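Local coordinates for pectinesterase (Sitophilus oryzae, PDB 4PMH), which hydrolyses the methyl esters of pectin, releasing methanol and leaving de-esterified galacturonate units in the polymer, and probably serves the weevil in digesting plant cell walls, at residues W329-N341 with N350-S362. Numbering follows the deposited sequence.
Sequences WTTATSGRTYSGN and NDNYNRFWEYNNS
At the C-terminal end of the right-handed parallel beta-helix, where strand 355-359 is the last rung of its sheet, W329 and F356 meet between strand 329-330 and that edge strand. CB of F356 sits over the middle of the tryptophan six-membered ring, 3.5 Å from its centroid, a CH-pi contact; the two rings are obliquely inclined. At the indole edge, in its plane, NE1 donates to a water that in turn donates to OE1 of E358, a carboxylate also salt-bridged to R10. Y338 extends the hydrophobic patch, its CE1 lying 3.8 Å from CD2 of F356, while W329 CB lies over one face of the phenol ring.

Further along, N354 grips S339 twice: OD1 takes the S339 N-H in its carbonyl plane (2.9 Å, 169° at the hydrogen), and N354 N donates to S339 O at 3.0 Å. With CG beside its own backbone N (chi1 -69°), the amide runs obliquely past the Y338 ring, OD1 nearest CD1, and ND2 sits 3.6 Å from NH2 of R336, over the guanidinium face; D293 and N309 hold that guanidinium.

Y353 packs against N341 and S339, whose OG is 3.2 Å from its CD1. N341 lays CB over one face of the Y353 ring, 3.8 Å from the centroid, with the amide stacked at 28° to it and OD1 hydrogen-bonded to A343. Were Y353 an alanine, N341 would probably lose the ring beneath its CB and amide, and a gap would be likely to open beside S339. These are the loops around the last strand of the pectinesterase parallel beta-helix, with F356 near R290, which by similarity binds substrate.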
loop_
_atom_site.group_PDB
_atom_site.type_symbol
_atom_site.label_atom_id
_atom_site.label_comp_id
_atom_site.label_asym_id
_atom_site.label_seq_id
_atom_site.Cartn_x
_atom_site.Cartn_y
_atom_site.Cartn_z
ATOM N N TRP A 329 -13.507 0.548 13.291
ATOM C CA TRP A 329 -13.839 0.348 11.887
ATOM C C TRP A 329 -14.985 1.271 11.504
ATOM O O TRP A 329 -16.040 1.221 12.124
ATOM C CB TRP A 329 -14.293 -1.074 11.684
ATOM C CG TRP A 329 -13.355 -2.113 12.181
ATOM C CD1 TRP A 329 -13.612 -3.017 13.166
ATOM C CD2 TRP A 329 -12.027 -2.381 11.724
ATOM N NE1 TRP A 329 -12.521 -3.830 13.369
ATOM C CE2 TRP A 329 -11.541 -3.479 12.480
ATOM C CE3 TRP A 329 -11.206 -1.834 10.726
ATOM C CZ2 TRP A 329 -10.267 -4.020 12.288
ATOM C CZ3 TRP A 329 -9.926 -2.372 10.537
ATOM C CH2 TRP A 329 -9.478 -3.465 11.306
ATOM N N THR A 330 -14.803 2.098 10.481
ATOM C CA THR A 330 -15.821 3.104 10.151
ATOM C C THR A 330 -16.531 2.872 8.791
ATOM O O THR A 330 -16.318 1.860 8.118
ATOM C CB THR A 330 -15.245 4.537 10.267
ATOM O OG1 THR A 330 -16.316 5.484 10.203
ATOM C CG2 THR A 330 -14.260 4.829 9.158
ATOM N N THR A 331 -17.401 3.817 8.420
ATOM C CA THR A 331 -18.249 3.664 7.264
ATOM C C THR A 331 -17.454 3.481 5.977
ATOM O O THR A 331 -16.437 4.155 5.777
ATOM C CB THR A 331 -19.157 4.905 7.132
ATOM O OG1 THR A 331 -19.890 5.057 8.342
ATOM C CG2 THR A 331 -20.130 4.754 5.993
ATOM N N ALA A 332 -17.905 2.572 5.116
ATOM C CA ALA A 332 -17.263 2.388 3.803
ATOM C C ALA A 332 -17.374 3.640 2.927
ATOM O O ALA A 332 -18.263 4.486 3.129
ATOM C CB ALA A 332 -17.851 1.190 3.063
ATOM N N THR A 333 -16.479 3.730 1.938
ATOM C CA THR A 333 -16.459 4.859 0.991
ATOM C C THR A 333 -17.801 5.073 0.262
ATOM O O THR A 333 -18.104 6.199 -0.170
ATOM C CB THR A 333 -15.354 4.661 -0.056
ATOM O OG1 THR A 333 -15.620 3.468 -0.818
ATOM C CG2 THR A 333 -13.994 4.581 0.620
ATOM N N SER A 334 -18.575 3.994 0.134
ATOM C CA SER A 334 -19.910 4.003 -0.461
ATOM C C SER A 334 -21.022 4.548 0.440
ATOM O O SER A 334 -22.117 4.856 -0.048
ATOM C CB SER A 334 -20.279 2.574 -0.869
ATOM O OG SER A 334 -20.372 1.711 0.258
ATOM N N GLY A 335 -20.748 4.686 1.735
ATOM C CA GLY A 335 -21.788 4.945 2.725
ATOM C C GLY A 335 -22.296 3.673 3.393
ATOM O O GLY A 335 -23.119 3.732 4.316
ATOM N N ARG A 336 -21.825 2.516 2.939
ATOM C CA ARG A 336 -22.224 1.259 3.560
ATOM C C ARG A 336 -21.727 1.212 5.009
ATOM O O ARG A 336 -20.527 1.199 5.254
ATOM C CB ARG A 336 -21.691 0.065 2.774
ATOM C CG ARG A 336 -21.931 -1.269 3.469
ATOM C CD ARG A 336 -21.622 -2.424 2.556
ATOM N NE ARG A 336 -20.204 -2.562 2.204
ATOM C CZ ARG A 336 -19.409 -3.556 2.595
ATOM N NH1 ARG A 336 -19.847 -4.519 3.407
ATOM N NH2 ARG A 336 -18.158 -3.582 2.177
ATOM N N THR A 337 -22.661 1.201 5.955
ATOM C CA THR A 337 -22.318 1.226 7.373
ATOM C C THR A 337 -21.448 0.016 7.758
ATOM O O THR A 337 -21.617 -1.076 7.213
ATOM C CB THR A 337 -23.565 1.216 8.256
ATOM O OG1 THR A 337 -24.201 -0.054 8.162
ATOM C CG2 THR A 337 -24.537 2.277 7.838
ATOM N N TYR A 338 -20.499 0.233 8.668
ATOM C CA TYR A 338 -19.663 -0.870 9.168
ATOM C C TYR A 338 -20.554 -1.868 9.913
ATOM O O TYR A 338 -21.387 -1.461 10.746
ATOM C CB TYR A 338 -18.527 -0.404 10.091
ATOM C CG TYR A 338 -17.844 -1.619 10.698
ATOM C CD1 TYR A 338 -17.050 -2.451 9.917
ATOM C CD2 TYR A 338 -18.064 -1.980 12.029
ATOM C CE1 TYR A 338 -16.489 -3.607 10.444
ATOM C CE2 TYR A 338 -17.513 -3.134 12.561
ATOM C CZ TYR A 338 -16.725 -3.940 11.783
ATOM O OH TYR A 338 -16.173 -5.066 12.342
ATOM N N SER A 339 -20.403 -3.154 9.595
ATOM C CA SER A 339 -21.122 -4.209 10.315
ATOM C C SER A 339 -20.179 -5.381 10.636
ATOM O O SER A 339 -19.662 -6.043 9.737
ATOM C CB SER A 339 -22.321 -4.687 9.493
ATOM O OG SER A 339 -23.152 -5.589 10.228
ATOM N N GLY A 340 -19.965 -5.622 11.922
ATOM C CA GLY A 340 -19.084 -6.709 12.375
ATOM C C GLY A 340 -19.904 -7.904 12.832
ATOM O O GLY A 340 -20.937 -7.767 13.495
ATOM N N ASN A 341 -19.441 -9.085 12.462
ATOM C CA ASN A 341 -20.102 -10.311 12.820
ATOM C C ASN A 341 -19.403 -10.937 14.013
ATOM O O ASN A 341 -18.323 -11.519 13.903
ATOM C CB ASN A 341 -20.110 -11.295 11.637
ATOM C CG ASN A 341 -21.003 -12.493 11.893
ATOM O OD1 ASN A 341 -21.511 -12.668 13.008
ATOM N ND2 ASN A 341 -21.227 -13.306 10.860
ATOM N N ASN A 350 -18.296 -14.211 4.817
ATOM C CA ASN A 350 -19.663 -13.730 4.590
ATOM C C ASN A 350 -19.609 -12.278 4.128
ATOM O O ASN A 350 -18.908 -11.467 4.726
ATOM C CB ASN A 350 -20.416 -13.843 5.910
ATOM C CG ASN A 350 -21.900 -13.506 5.806
ATOM O OD1 ASN A 350 -22.327 -12.707 4.983
ATOM N ND2 ASN A 350 -22.692 -14.090 6.716
ATOM N N ASP A 351 -20.370 -11.948 3.097
ATOM C CA ASP A 351 -20.334 -10.602 2.501
ATOM C C ASP A 351 -21.503 -9.726 2.894
ATOM O O ASP A 351 -21.675 -8.624 2.372
ATOM C CB ASP A 351 -20.239 -10.712 0.983
ATOM C CG ASP A 351 -18.922 -11.302 0.539
ATOM O OD1 ASP A 351 -17.866 -10.819 1.017
ATOM O OD2 ASP A 351 -18.937 -12.253 -0.275
ATOM N N ASN A 352 -22.303 -10.200 3.829
ATOM C CA ASN A 352 -23.314 -9.362 4.443
ATOM C C ASN A 352 -22.758 -8.563 5.603
ATOM O O ASN A 352 -23.440 -7.686 6.137
ATOM C CB ASN A 352 -24.487 -10.222 4.880
ATOM C CG ASN A 352 -25.099 -10.939 3.716
ATOM O OD1 ASN A 352 -25.812 -10.335 2.923
ATOM N ND2 ASN A 352 -24.761 -12.211 3.555
ATOM N N TYR A 353 -21.519 -8.881 5.987
ATOM C CA TYR A 353 -20.780 -8.128 6.974
ATOM C C TYR A 353 -19.421 -7.754 6.386
ATOM O O TYR A 353 -18.982 -8.339 5.388
ATOM C CB TYR A 353 -20.523 -8.993 8.201
ATOM C CG TYR A 353 -21.776 -9.464 8.892
ATOM C CD1 TYR A 353 -22.358 -8.707 9.898
ATOM C CD2 TYR A 353 -22.365 -10.680 8.549
ATOM C CE1 TYR A 353 -23.510 -9.133 10.535
ATOM C CE2 TYR A 353 -23.519 -11.126 9.190
ATOM C CZ TYR A 353 -24.088 -10.346 10.172
ATOM O OH TYR A 353 -25.230 -10.759 10.814
ATOM N N ASN A 354 -18.751 -6.806 7.035
ATOM C CA ASN A 354 -17.380 -6.500 6.700
ATOM C C ASN A 354 -16.463 -7.653 7.082
ATOM O O ASN A 354 -16.869 -8.579 7.795
ATOM C CB ASN A 354 -16.952 -5.212 7.352
ATOM C CG ASN A 354 -17.644 -4.023 6.745
ATOM O OD1 ASN A 354 -18.679 -3.578 7.253
ATOM N ND2 ASN A 354 -17.130 -3.550 5.605
ATOM N N ARG A 355 -15.239 -7.609 6.567
ATOM C CA ARG A 355 -14.257 -8.666 6.823
ATOM C C ARG A 355 -13.005 -8.080 7.443
ATOM O O ARG A 355 -11.875 -8.343 6.997
ATOM C CB ARG A 355 -13.897 -9.449 5.538
ATOM C CG ARG A 355 -15.073 -9.873 4.644
ATOM C CD ARG A 355 -14.675 -9.768 3.151
ATOM N NE ARG A 355 -14.022 -10.982 2.810
ATOM C CZ ARG A 355 -13.296 -11.243 1.741
ATOM N NH1 ARG A 355 -13.057 -10.360 0.768
ATOM N NH2 ARG A 355 -12.800 -12.466 1.680
ATOM N N PHE A 356 -13.201 -7.299 8.494
ATOM C CA PHE A 356 -12.114 -6.740 9.264
ATOM C C PHE A 356 -12.040 -7.464 10.599
ATOM O O PHE A 356 -13.018 -7.505 11.338
ATOM C CB PHE A 356 -12.348 -5.250 9.521
ATOM C CG PHE A 356 -12.568 -4.428 8.284
ATOM C CD1 PHE A 356 -11.969 -4.754 7.084
ATOM C CD2 PHE A 356 -13.375 -3.312 8.339
ATOM C CE1 PHE A 356 -12.167 -3.978 5.956
ATOM C CE2 PHE A 356 -13.590 -2.530 7.218
ATOM C CZ PHE A 356 -12.987 -2.865 6.027
ATOM N N TRP A 357 -10.891 -8.058 10.897
ATOM C CA TRP A 357 -10.763 -8.886 12.095
ATOM C C TRP A 357 -9.435 -8.681 12.788
ATOM O O TRP A 357 -8.467 -8.246 12.183
ATOM C CB TRP A 357 -10.877 -10.381 11.754
ATOM C CG TRP A 357 -11.895 -10.734 10.693
ATOM C CD1 TRP A 357 -11.666 -10.870 9.344
ATOM C CD2 TRP A 357 -13.267 -11.028 10.897
ATOM N NE1 TRP A 357 -12.824 -11.211 8.703
ATOM C CE2 TRP A 357 -13.828 -11.319 9.628
ATOM C CE3 TRP A 357 -14.094 -11.064 12.025
ATOM C CZ2 TRP A 357 -15.185 -11.634 9.458
ATOM C CZ3 TRP A 357 -15.430 -11.373 11.854
ATOM C CH2 TRP A 357 -15.959 -11.665 10.569
ATOM N N GLU A 358 -9.382 -9.052 14.061
ATOM C CA GLU A 358 -8.139 -8.994 14.816
ATOM C C GLU A 358 -7.899 -10.299 15.557
ATOM O O GLU A 358 -8.840 -11.016 15.830
ATOM C CB GLU A 358 -8.220 -7.897 15.842
ATOM C CG GLU A 358 -8.270 -6.506 15.266
ATOM C CD GLU A 358 -8.548 -5.522 16.358
ATOM O OE1 GLU A 358 -9.693 -5.072 16.416
ATOM O OE2 GLU A 358 -7.653 -5.261 17.190
ATOM N N TYR A 359 -6.652 -10.561 15.935
ATOM C CA TYR A 359 -6.351 -11.687 16.812
ATOM C C TYR A 359 -5.122 -11.350 17.638
ATOM O O TYR A 359 -4.061 -11.102 17.069
ATOM C CB TYR A 359 -6.045 -12.955 16.007
ATOM C CG TYR A 359 -5.623 -14.135 16.884
ATOM C CD1 TYR A 359 -6.529 -14.738 17.733
ATOM C CD2 TYR A 359 -4.330 -14.649 16.837
ATOM C CE1 TYR A 359 -6.166 -15.811 18.537
ATOM C CE2 TYR A 359 -3.955 -15.728 17.648
ATOM C CZ TYR A 359 -4.880 -16.289 18.497
ATOM O OH TYR A 359 -4.544 -17.365 19.310
ATOM N N ASN A 360 -5.258 -11.346 18.963
ATOM C CA ASN A 360 -4.104 -11.326 19.861
ATOM C C ASN A 360 -3.207 -10.105 19.710
ATOM O O ASN A 360 -1.978 -10.205 19.729
ATOM C CB ASN A 360 -3.297 -12.616 19.638
ATOM C CG ASN A 360 -2.421 -12.970 20.811
ATOM O OD1 ASN A 360 -2.630 -12.488 21.923
ATOM N ND2 ASN A 360 -1.443 -13.840 20.581
ATOM N N ASN A 361 -3.828 -8.946 19.542
ATOM C CA ASN A 361 -3.099 -7.693 19.515
ATOM C C ASN A 361 -2.890 -7.182 20.943
ATOM O O ASN A 361 -3.502 -7.673 21.894
ATOM C CB ASN A 361 -3.847 -6.664 18.661
ATOM C CG ASN A 361 -3.971 -7.087 17.216
ATOM O OD1 ASN A 361 -3.036 -7.656 16.645
ATOM N ND2 ASN A 361 -5.152 -6.832 16.612
ATOM N N SER A 362 -1.985 -6.232 21.099
ATOM C CA SER A 362 -1.721 -5.654 22.393
ATOM C C SER A 362 -1.457 -4.192 22.238
ATOM O O SER A 362 -1.514 -3.666 21.111
ATOM C CB SER A 362 -0.548 -6.371 23.065
ATOM O OG SER A 362 0.589 -6.341 22.240
HETATM O O HOH W 1 -11.864 -6.007 14.933
HETATM O O HOH W 2 -18.880 -0.994 5.527
HETATM O O HOH W 3 -15.480 -6.764 10.553
HETATM O O HOH W 4 -24.937 -6.473 8.673
#